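Local coordinates for oxetanocin-like protein (Pyrococcus furiosus, PDB 1XX7) that probably hydrolyses 2'-deoxyribonucleoside 5'-monophosphates to deoxyribonucleosides and phosphate, as a metal-dependent phosphohydrolase of the HD-domain family, at residues Ile22-Trp27 against Ile82-Leu87; Gly17-Ile22 against His75-Ala80; Leu51-Leu56 against Gly125-Ile130; Tyr43-Ile48 against Lys133-Ile138. All blocks are in the same frame, centred on the assembly; numbering follows the deposited sequence.

Interaction 1. Residues Ile22-Trp27 against Ile82-Leu87; sequences IPRMGW and ITDLPL
Asp84 carries the polar side of this contact, taking a hydrogen bond on OD2 from the backbone N of Met25, 3.2 Å away. The N-H meets the anti side of that oxygen and lies 35° out of the carboxylate plane. With its CG anti to the backbone N (chi1 -178°), Asp84 reaches across to the first turn of helix 25-30, just after the N-cap residue Arg24, and so an outside carboxylate accepts a first-turn N-H. A water ties the backbones together, donating to Pro23 O at 2.8 Å and accepting from Asp84 N at 3.0 Å.

The charge pairing is looser. Arg24 NH2 sits 4.1 Å from Asp84 OD2, with the oxygen well out of the guanidinium plane; the firm partner of Arg24 is Glu36, in a salt bridge with NE.

Apolar contacts add to this. Met25 CB rests 4.1 Å from Pro86 CD, while Ile22 CG2 lies 4.2 Å from Thr83 CA.

Arg24, whose side chain touches His41 and comes within about 4 Å of the nickel, puts the contact at the edge of the HD-type metal site. Helix 38-58 touches these nearly parallel runs through Val38, on Ile22 and Asp84, and Pro86 of the second subunit packs on Thr83.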
# COMPACT_ATOMS: atom_id res chain seq x y z
N ILE A 22 2.94 -11.48 7.17
CA ILE A 22 3.26 -12.44 6.10
C ILE A 22 2.08 -12.53 5.10
O ILE A 22 0.94 -12.76 5.50
CB ILE A 22 3.69 -13.83 6.73
CG1 ILE A 22 5.06 -13.67 7.38
CG2 ILE A 22 3.77 -14.93 5.67
CD1 ILE A 22 5.42 -14.77 8.42
N PRO A 23 2.34 -12.22 3.81
CA PRO A 23 1.25 -12.29 2.84
C PRO A 23 0.88 -13.73 2.39
O PRO A 23 1.68 -14.69 2.42
CB PRO A 23 1.74 -11.42 1.65
CG PRO A 23 3.18 -11.35 1.80
CD PRO A 23 3.60 -11.74 3.19
N ARG A 24 -0.38 -13.86 2.08
CA ARG A 24 -0.86 -14.99 1.34
C ARG A 24 -0.31 -14.85 -0.13
O ARG A 24 -0.79 -13.99 -0.93
CB ARG A 24 -2.38 -14.96 1.43
CG ARG A 24 -2.88 -15.25 2.84
CD ARG A 24 -3.07 -16.76 3.05
NE ARG A 24 -4.24 -17.24 2.30
CZ ARG A 24 -4.53 -18.52 2.01
NH1 ARG A 24 -5.63 -18.82 1.33
NH2 ARG A 24 -3.71 -19.50 2.37
N MET A 25 0.70 -15.67 -0.44
CA MET A 25 1.56 -15.49 -1.63
C MET A 25 0.87 -15.76 -2.96
O MET A 25 1.15 -15.07 -3.94
CB MET A 25 2.85 -16.34 -1.53
CG MET A 25 3.90 -15.74 -0.59
SD MET A 25 4.70 -14.16 -1.12
CE MET A 25 4.73 -14.36 -2.83
N GLY A 26 -0.02 -16.72 -2.99
CA GLY A 26 -0.85 -17.01 -4.16
C GLY A 26 -1.46 -15.73 -4.75
O GLY A 26 -1.27 -15.43 -5.93
N TRP A 27 -2.13 -14.93 -3.92
CA TRP A 27 -2.72 -13.66 -4.39
C TRP A 27 -1.61 -12.73 -4.94
O TRP A 27 -1.74 -12.15 -6.01
CB TRP A 27 -3.52 -12.94 -3.29
CG TRP A 27 -4.47 -13.84 -2.49
CD1 TRP A 27 -4.47 -14.00 -1.14
CD2 TRP A 27 -5.52 -14.70 -3.00
NE1 TRP A 27 -5.44 -14.90 -0.78
CE2 TRP A 27 -6.12 -15.33 -1.89
CE3 TRP A 27 -6.01 -14.99 -4.30
CZ2 TRP A 27 -7.18 -16.25 -2.02
CZ3 TRP A 27 -7.10 -15.92 -4.43
CH2 TRP A 27 -7.65 -16.54 -3.29
N ILE A 82 8.08 -20.45 8.13
CA ILE A 82 8.32 -20.99 6.78
C ILE A 82 7.85 -20.05 5.66
O ILE A 82 8.31 -20.17 4.53
CB ILE A 82 7.60 -22.36 6.63
CG1 ILE A 82 8.17 -23.41 7.61
CG2 ILE A 82 7.60 -22.88 5.16
CD1 ILE A 82 9.70 -23.56 7.59
N THR A 83 6.97 -19.09 6.02
CA THR A 83 6.16 -18.29 5.06
C THR A 83 5.13 -19.16 4.36
O THR A 83 5.12 -20.37 4.52
CB THR A 83 6.98 -17.51 3.99
OG1 THR A 83 7.50 -18.42 2.99
CG2 THR A 83 8.12 -16.74 4.65
N ASP A 84 4.24 -18.50 3.62
CA ASP A 84 3.20 -19.16 2.90
C ASP A 84 3.77 -19.55 1.50
O ASP A 84 3.71 -18.77 0.57
CB ASP A 84 2.00 -18.21 2.77
CG ASP A 84 0.83 -18.84 2.06
OD1 ASP A 84 0.73 -20.08 2.08
OD2 ASP A 84 0.03 -18.11 1.46
N LEU A 85 4.31 -20.74 1.38
CA LEU A 85 4.88 -21.17 0.11
C LEU A 85 3.78 -21.36 -0.95
O LEU A 85 2.78 -22.06 -0.72
CB LEU A 85 5.73 -22.43 0.29
CG LEU A 85 6.89 -22.23 1.26
CD1 LEU A 85 7.67 -23.53 1.47
CD2 LEU A 85 7.82 -21.13 0.80
N PRO A 86 3.93 -20.66 -2.09
CA PRO A 86 2.95 -20.81 -3.17
C PRO A 86 3.09 -22.17 -3.84
O PRO A 86 4.07 -22.90 -3.59
CB PRO A 86 3.30 -19.65 -4.13
CG PRO A 86 4.76 -19.33 -3.85
CD PRO A 86 5.02 -19.71 -2.44
N LEU A 87 2.12 -22.49 -4.70
CA LEU A 87 2.12 -23.77 -5.41
C LEU A 87 3.40 -23.98 -6.21
O LEU A 87 3.91 -25.08 -6.27
CB LEU A 87 0.92 -23.86 -6.33
CG LEU A 87 -0.43 -24.03 -5.64
CD1 LEU A 87 -1.57 -23.45 -6.51
CD2 LEU A 87 -0.71 -25.50 -5.32
O HOH W 1 4.32 -15.59 2.74

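Interaction 2. Residues Gly17-Ile22 against His75-Ala80; sequences GKLKRI and HDLGEA. With NI (nickel (II) ion), chain G.
Lys18 opens the contact by laying the aliphatic part of its side chain along Ala80: CB is 4.1 Å from Ala80 CB, and CD passes 3.4 Å from Ala80 O. One residue on, Leu19 sends its two methyls to different targets. CD2 sits over the Ala80 backbone, 3.5 Å from Ala80 N and also against Ala80 CB; CD1 meets Leu77 CD1 at 3.9 Å, the two leucines crossing at about a right angle. Leu77 can answer because its CG stands anti to the backbone N (chi1 -168°), which brings its end back to a neighbour that its CB points away from. An alanine in place of Leu19 would lose both methyl contacts and is likely to leave Leu77 CD1 and Ala80 CB with a gap between them. Ile22 finishes the segment with CD1 lodged by two carbonyls, 3.5 Å from Glu79 O and 3.6 Å from Ala80 O.

Where the type I turn Asp76-Glu79 begins, Asp76 OD2 (2.1 Å) and, one residue before it, His75 NE2 (2.3 Å) bind the nickel ion; His41 and Asp132 supply the other protein ligands of this HD-type site. No hydrogen bond joins the two segments: hydrocarbon groups pack on side chains and on backbone atoms, and this van der Waals contact is set against a turn whose first residue is itself a nickel ligand.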
# COMPACT_ATOMS: atom_id res chain seq x y z
N GLY A 17 2.22 -12.83 15.80
CA GLY A 17 2.24 -11.51 15.18
C GLY A 17 2.89 -11.48 13.80
O GLY A 17 2.52 -10.68 12.97
N LYS A 18 3.84 -12.36 13.54
CA LYS A 18 4.42 -12.49 12.21
C LYS A 18 3.38 -12.80 11.10
O LYS A 18 3.49 -12.28 9.96
CB LYS A 18 5.51 -13.53 12.25
CG LYS A 18 6.77 -13.11 12.94
CD LYS A 18 7.77 -14.29 12.82
CE LYS A 18 9.14 -14.11 13.49
NZ LYS A 18 9.39 -12.68 13.70
N LEU A 19 2.36 -13.57 11.46
CA LEU A 19 1.24 -13.85 10.55
C LEU A 19 0.45 -12.65 10.18
O LEU A 19 -0.26 -12.70 9.19
CB LEU A 19 0.27 -14.88 11.13
CG LEU A 19 0.79 -16.27 11.46
CD1 LEU A 19 -0.42 -17.22 11.69
CD2 LEU A 19 1.66 -16.79 10.41
N LYS A 20 0.55 -11.55 10.96
CA LYS A 20 -0.14 -10.31 10.59
C LYS A 20 0.50 -9.65 9.38
O LYS A 20 -0.14 -8.87 8.69
CB LYS A 20 -0.22 -9.30 11.72
CG LYS A 20 -1.01 -9.78 12.95
CD LYS A 20 -1.10 -8.64 13.95
CE LYS A 20 -1.63 -9.05 15.34
NZ LYS A 20 -1.94 -7.79 16.14
N ARG A 21 1.75 -9.95 9.16
CA ARG A 21 2.56 -9.28 8.15
C ARG A 21 2.89 -10.17 6.95
O ARG A 21 3.08 -9.65 5.88
CB ARG A 21 3.83 -8.76 8.78
CG ARG A 21 3.48 -7.85 9.90
CD ARG A 21 4.64 -7.11 10.39
NE ARG A 21 5.67 -7.95 10.94
CZ ARG A 21 5.70 -8.43 12.17
NH1 ARG A 21 4.71 -8.25 13.02
NH2 ARG A 21 6.74 -9.17 12.55
N ILE A 22 2.94 -11.48 7.17
CA ILE A 22 3.26 -12.44 6.10
C ILE A 22 2.08 -12.53 5.10
O ILE A 22 0.94 -12.76 5.50
CB ILE A 22 3.69 -13.83 6.73
CG1 ILE A 22 5.06 -13.67 7.38
CG2 ILE A 22 3.77 -14.93 5.67
CD1 ILE A 22 5.42 -14.77 8.42
N HIS A 75 -3.39 -23.85 12.50
CA HIS A 75 -3.13 -24.64 11.30
C HIS A 75 -2.09 -24.06 10.31
O HIS A 75 -1.38 -24.82 9.66
CB HIS A 75 -4.43 -25.01 10.62
CG HIS A 75 -4.88 -24.01 9.62
ND1 HIS A 75 -5.53 -22.85 9.98
CD2 HIS A 75 -4.73 -23.96 8.28
CE1 HIS A 75 -5.76 -22.13 8.90
NE2 HIS A 75 -5.31 -22.79 7.85
N ASP A 76 -1.96 -22.73 10.25
CA ASP A 76 -0.98 -22.07 9.39
C ASP A 76 0.07 -21.31 10.21
O ASP A 76 0.85 -20.55 9.64
CB ASP A 76 -1.67 -21.12 8.42
CG ASP A 76 -2.28 -21.84 7.23
OD1 ASP A 76 -2.02 -23.03 7.06
OD2 ASP A 76 -3.02 -21.22 6.45
N LEU A 77 0.14 -21.58 11.52
CA LEU A 77 1.07 -20.89 12.38
C LEU A 77 2.55 -21.20 12.09
O LEU A 77 3.43 -20.36 12.32
CB LEU A 77 0.74 -21.23 13.82
CG LEU A 77 1.39 -20.43 14.94
CD1 LEU A 77 1.40 -18.88 14.69
CD2 LEU A 77 0.64 -20.79 16.23
N GLY A 78 2.81 -22.40 11.56
CA GLY A 78 4.14 -22.76 11.06
C GLY A 78 4.65 -21.87 9.92
O GLY A 78 5.87 -21.80 9.67
N GLU A 79 3.72 -21.17 9.26
CA GLU A 79 4.06 -20.21 8.22
C GLU A 79 4.70 -18.94 8.77
O GLU A 79 5.35 -18.22 8.03
CB GLU A 79 2.84 -19.90 7.34
CG GLU A 79 2.30 -21.17 6.70
CD GLU A 79 1.24 -20.97 5.64
OE1 GLU A 79 0.59 -19.90 5.54
OE2 GLU A 79 1.03 -21.96 4.91
N ALA A 80 4.54 -18.68 10.07
CA ALA A 80 5.27 -17.63 10.75
C ALA A 80 6.76 -17.80 10.58
O ALA A 80 7.49 -16.82 10.50
CB ALA A 80 4.91 -17.58 12.26
NI NI G . -4.87 -22.01 5.71

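Interaction 3. Residues Leu51-Leu56 against Gly125-Ile130; sequences LLAEEL and GQLVKI
Leu127 is the knot of this helix pair, pushing both its methyls at the helix that holds Leu52, Ala53 and Leu56. The close spot is Leu127 CD1 against Leu52 CB, 3.5 Å apart. The same CD1 also has Leu52 CD1 beside it at 3.9 Å, so one methyl touches Leu52 at both its base and one branch, the side chains crossing at a slant. Leu127 has CG anti to its own backbone N (chi1 177°), which carries the fork out from helix 123-145 and lets the second branch, CD2, settle 4.0 Å from Ala53 CB. Because alanine offers just that one methyl, CD2 also comes close to the Ala53 backbone at CA.

These segments belong to helices 38-58 and 123-145, two long helices of the all-helical HD domain, which provide His41 and Asp132 to the metal site. Here the local axes pass 10.6 Å apart at 125°, and the contact is wholly apolar, with the side chain of Ile130 still about 11 Å from the nickel.

Away from Leu127 and Leu52 the contact is slighter, and two residues give one methyl each. Leu56 and Leu127 slide past each other in opposite directions, CD1 to CD1 4.1 Å, and Ile130 contributes CG2 alone, 3.9 Å from Leu52 CD1. Both residues are nevertheless buried, since Tyr169 touches Leu56, and Leu164 and Ile166 touch Ile130. Glu54, Glu55 and Lys129 are partly exposed and do not meet the other segment; Glu54 packs on Tyr110 of the third subunit, and Lys129 makes a cation-pi contact with Tyr117.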
# COMPACT_ATOMS: atom_id res chain seq x y z
N LEU A 51 -18.91 -21.57 12.25
CA LEU A 51 -20.14 -21.57 11.48
C LEU A 51 -20.50 -22.99 10.96
O LEU A 51 -21.63 -23.45 11.12
CB LEU A 51 -20.00 -20.60 10.29
CG LEU A 51 -21.29 -19.88 9.92
CD1 LEU A 51 -21.66 -18.79 10.99
CD2 LEU A 51 -21.21 -19.27 8.50
N LEU A 52 -19.55 -23.67 10.34
CA LEU A 52 -19.81 -25.00 9.81
C LEU A 52 -20.08 -26.01 10.94
O LEU A 52 -21.02 -26.78 10.85
CB LEU A 52 -18.69 -25.49 8.89
CG LEU A 52 -18.34 -24.66 7.62
CD1 LEU A 52 -17.07 -25.19 7.00
CD2 LEU A 52 -19.40 -24.66 6.62
N ALA A 53 -19.27 -25.99 12.00
CA ALA A 53 -19.53 -26.80 13.19
C ALA A 53 -21.00 -26.65 13.64
O ALA A 53 -21.67 -27.65 13.89
CB ALA A 53 -18.59 -26.41 14.33
N GLU A 54 -21.50 -25.42 13.68
CA GLU A 54 -22.90 -25.20 14.08
C GLU A 54 -23.96 -25.69 13.09
O GLU A 54 -24.93 -26.31 13.50
CB GLU A 54 -23.12 -23.75 14.52
CG GLU A 54 -22.38 -23.46 15.85
CD GLU A 54 -22.64 -24.60 16.96
OE1 GLU A 54 -23.80 -24.60 17.48
OE2 GLU A 54 -21.68 -25.46 17.27
N GLU A 55 -23.75 -25.44 11.80
CA GLU A 55 -24.55 -26.08 10.75
C GLU A 55 -24.57 -27.65 10.85
O GLU A 55 -25.62 -28.27 10.61
CB GLU A 55 -24.04 -25.63 9.38
CG GLU A 55 -24.71 -26.30 8.19
CD GLU A 55 -26.24 -26.10 8.17
OE1 GLU A 55 -26.72 -25.02 8.61
OE2 GLU A 55 -26.96 -27.02 7.70
N LEU A 56 -23.43 -28.25 11.18
CA LEU A 56 -23.31 -29.72 11.33
C LEU A 56 -24.09 -30.25 12.55
O LEU A 56 -24.67 -31.33 12.50
CB LEU A 56 -21.82 -30.14 11.41
CG LEU A 56 -21.06 -30.17 10.06
CD1 LEU A 56 -19.60 -30.36 10.22
CD2 LEU A 56 -21.61 -31.25 9.13
N GLY A 125 -10.32 -32.58 11.64
CA GLY A 125 -9.36 -32.31 10.58
C GLY A 125 -10.00 -32.02 9.23
O GLY A 125 -9.59 -31.09 8.52
N GLN A 126 -11.00 -32.82 8.84
CA GLN A 126 -11.74 -32.58 7.62
C GLN A 126 -12.49 -31.27 7.64
O GLN A 126 -12.57 -30.56 6.61
CB GLN A 126 -12.81 -33.65 7.41
CG GLN A 126 -12.32 -35.05 7.17
CD GLN A 126 -13.51 -36.01 7.09
OE1 GLN A 126 -14.44 -35.78 6.32
NE2 GLN A 126 -13.47 -37.06 7.85
N LEU A 127 -13.12 -30.98 8.79
CA LEU A 127 -13.86 -29.73 8.96
C LEU A 127 -12.98 -28.46 8.72
O LEU A 127 -13.42 -27.53 8.06
CB LEU A 127 -14.52 -29.66 10.35
CG LEU A 127 -15.27 -28.34 10.65
CD1 LEU A 127 -16.31 -28.01 9.63
CD2 LEU A 127 -15.89 -28.38 12.05
N VAL A 128 -11.78 -28.45 9.28
CA VAL A 128 -10.91 -27.29 9.15
C VAL A 128 -10.31 -27.21 7.75
O VAL A 128 -10.13 -26.11 7.23
CB VAL A 128 -9.80 -27.27 10.23
CG1 VAL A 128 -8.96 -26.03 10.07
CG2 VAL A 128 -10.41 -27.28 11.64
N LYS A 129 -10.02 -28.36 7.13
CA LYS A 129 -9.65 -28.38 5.71
C LYS A 129 -10.73 -27.81 4.78
O LYS A 129 -10.44 -27.06 3.82
CB LYS A 129 -9.28 -29.82 5.27
CG LYS A 129 -8.53 -29.90 3.91
CD LYS A 129 -7.07 -29.38 3.95
CE LYS A 129 -6.12 -30.48 4.46
NZ LYS A 129 -4.67 -30.13 4.63
N ILE A 130 -11.98 -28.14 5.06
CA ILE A 130 -13.07 -27.55 4.33
C ILE A 130 -13.13 -26.03 4.53
O ILE A 130 -13.31 -25.30 3.59
CB ILE A 130 -14.40 -28.22 4.70
CG1 ILE A 130 -14.44 -29.61 4.07
CG2 ILE A 130 -15.59 -27.41 4.14
CD1 ILE A 130 -15.54 -30.48 4.63

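Interaction 4. Residues Tyr43-Ile48 against Lys133-Ile138; sequences YRVAFI and KLDMII
Arg44 and Asp135 form the buried salt bridge between these helices. Arg44 NE gives the main bond to Asp135 OD1, 2.8 Å long with an N-H...O angle of 143°; it meets the oxygen nearly in line with the C-O bond, and the oxygen lies 17° out of the guanidinium plane. NH2 adds two weak bonds, to the same OD1 at 3.2 Å and to the backbone Asp135 O at 3.1 Å, the latter in plane at the guanidinium edge. Guanidinium and carboxylate planes stand 79° apart, so the arginine grips a single carboxylate oxygen. A bend at chi3 turns the guanidinium toward the other helix, where NH2 also lies near Ile138 CG2.

The second carboxylate oxygen serves the HD-family metal centre: Asp135 OD2 accepts a hydrogen bond from ND1 of His41, a nickel ligand, making Asp135 a second-shell residue that should orient that imidazole. OD1 is gripped further by Lys20 of the third subunit, and Arg44 NH1 has Glu142 in its own chain and the Ile13 carbonyl of the third subunit. A leucine in place of Arg44 would take away the bonds to OD1 from this helix, and Asp135 would probably be less firmly set for His41, with Glu142 short of a countercharge.

Hydrocarbon closes round the base of the aspartate: Val45 CG2 lies 3.9 Å and Ile48 CD1 3.8 Å from Asp135 CB. Ile48 CD1 also rests 3.7 Å from Asp135 N. The local axes of 43-48 and 133-138 approach to 9.2 Å.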
# COMPACT_ATOMS: atom_id res chain seq x y z
N TYR A 43 -7.94 -16.06 10.64
CA TYR A 43 -9.12 -15.54 11.30
C TYR A 43 -10.43 -16.06 10.69
O TYR A 43 -11.33 -16.54 11.44
CB TYR A 43 -9.19 -14.01 11.30
CG TYR A 43 -10.53 -13.62 11.83
CD1 TYR A 43 -10.82 -13.80 13.19
CD2 TYR A 43 -11.52 -13.22 11.01
CE1 TYR A 43 -12.08 -13.53 13.69
CE2 TYR A 43 -12.81 -12.95 11.50
CZ TYR A 43 -13.06 -13.11 12.86
OH TYR A 43 -14.29 -12.89 13.39
N ARG A 44 -10.59 -15.90 9.38
CA ARG A 44 -11.87 -16.32 8.74
C ARG A 44 -12.01 -17.84 8.66
O ARG A 44 -13.15 -18.36 8.69
CB ARG A 44 -12.14 -15.67 7.38
CG ARG A 44 -13.62 -15.71 7.05
CD ARG A 44 -14.04 -14.85 5.92
NE ARG A 44 -13.45 -15.29 4.67
CZ ARG A 44 -13.69 -14.75 3.48
NH1 ARG A 44 -14.59 -13.79 3.35
NH2 ARG A 44 -13.07 -15.22 2.42
N VAL A 45 -10.90 -18.54 8.59
CA VAL A 45 -10.92 -20.02 8.70
C VAL A 45 -11.53 -20.46 10.08
O VAL A 45 -12.39 -21.36 10.12
CB VAL A 45 -9.50 -20.66 8.48
CG1 VAL A 45 -9.50 -22.15 8.80
CG2 VAL A 45 -9.05 -20.45 7.06
N ALA A 46 -11.07 -19.83 11.18
CA ALA A 46 -11.62 -20.04 12.51
C ALA A 46 -13.09 -19.70 12.53
O ALA A 46 -13.91 -20.53 12.99
CB ALA A 46 -10.87 -19.23 13.57
N PHE A 47 -13.43 -18.53 11.97
CA PHE A 47 -14.83 -18.14 11.84
C PHE A 47 -15.69 -19.17 11.07
O PHE A 47 -16.82 -19.46 11.46
CB PHE A 47 -14.99 -16.74 11.23
CG PHE A 47 -16.41 -16.33 11.07
CD1 PHE A 47 -17.12 -15.84 12.12
CD2 PHE A 47 -17.08 -16.51 9.86
CE1 PHE A 47 -18.48 -15.49 11.97
CE2 PHE A 47 -18.40 -16.16 9.73
CZ PHE A 47 -19.10 -15.63 10.78
N ILE A 48 -15.19 -19.63 9.92
CA ILE A 48 -15.96 -20.50 9.07
C ILE A 48 -16.11 -21.85 9.78
O ILE A 48 -17.18 -22.46 9.72
CB ILE A 48 -15.30 -20.71 7.68
CG1 ILE A 48 -15.39 -19.43 6.85
CG2 ILE A 48 -15.94 -21.91 6.92
CD1 ILE A 48 -14.45 -19.40 5.70
N LYS A 133 -10.27 -24.12 2.59
CA LYS A 133 -10.57 -24.06 1.17
C LYS A 133 -11.70 -23.13 0.86
O LYS A 133 -11.66 -22.43 -0.14
CB LYS A 133 -10.84 -25.47 0.65
CG LYS A 133 -9.53 -26.30 0.59
CD LYS A 133 -9.78 -27.78 0.50
CE LYS A 133 -8.46 -28.56 0.38
NZ LYS A 133 -7.51 -27.85 -0.55
N LEU A 134 -12.71 -23.10 1.72
CA LEU A 134 -13.82 -22.15 1.55
C LEU A 134 -13.41 -20.69 1.71
O LEU A 134 -13.86 -19.85 0.97
CB LEU A 134 -14.96 -22.47 2.49
CG LEU A 134 -15.68 -23.80 2.18
CD1 LEU A 134 -16.86 -23.94 3.11
CD2 LEU A 134 -16.12 -23.89 0.73
N ASP A 135 -12.56 -20.39 2.70
CA ASP A 135 -12.03 -19.06 2.85
C ASP A 135 -11.32 -18.61 1.53
O ASP A 135 -11.56 -17.52 1.04
CB ASP A 135 -11.05 -18.98 3.99
CG ASP A 135 -10.32 -17.66 4.03
OD1 ASP A 135 -10.97 -16.62 4.31
OD2 ASP A 135 -9.12 -17.68 3.75
N MET A 136 -10.47 -19.48 1.00
CA MET A 136 -9.71 -19.24 -0.25
C MET A 136 -10.56 -18.99 -1.48
O MET A 136 -10.29 -18.08 -2.22
CB MET A 136 -8.76 -20.40 -0.54
CG MET A 136 -7.72 -20.02 -1.58
SD MET A 136 -6.49 -21.31 -1.96
CE MET A 136 -7.61 -22.32 -3.00
N ILE A 137 -11.60 -19.79 -1.67
CA ILE A 137 -12.41 -19.73 -2.84
C ILE A 137 -13.27 -18.50 -2.78
O ILE A 137 -13.48 -17.83 -3.80
CB ILE A 137 -13.36 -20.98 -2.98
CG1 ILE A 137 -12.56 -22.27 -3.08
CG2 ILE A 137 -14.23 -20.85 -4.24
CD1 ILE A 137 -13.44 -23.48 -2.89
N ILE A 138 -13.79 -18.22 -1.59
CA ILE A 138 -14.60 -17.04 -1.40
C ILE A 138 -13.74 -15.77 -1.51
O ILE A 138 -14.20 -14.79 -2.08
CB ILE A 138 -15.39 -17.07 -0.07
CG1 ILE A 138 -16.43 -18.20 -0.08
CG2 ILE A 138 -16.11 -15.75 0.16
CD1 ILE A 138 -17.02 -18.55 1.34

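From the N terminus, the run after helix 10-18 is caught first: interaction 2 closes a loop back from 75-80, and interaction 1, directly downstream and sharing Ile22, closes one from 82-87. These two cross, since their segments alternate, and they touch where Asp84 and Glu79 bring like charges close. Helix 38-58 comes next, bound twice to helix 123-145; interaction 3 nests inside the loop closed by interaction 4, and both cross interactions 1 and 2. Interaction 4 touches all the others: Trp27 and Arg24 pack on Met136, His75 on Val45, and Leu52 on Leu134. Interactions 1 and 3 lie on opposite sides of the chain's centre, about 23 Å apart between centres.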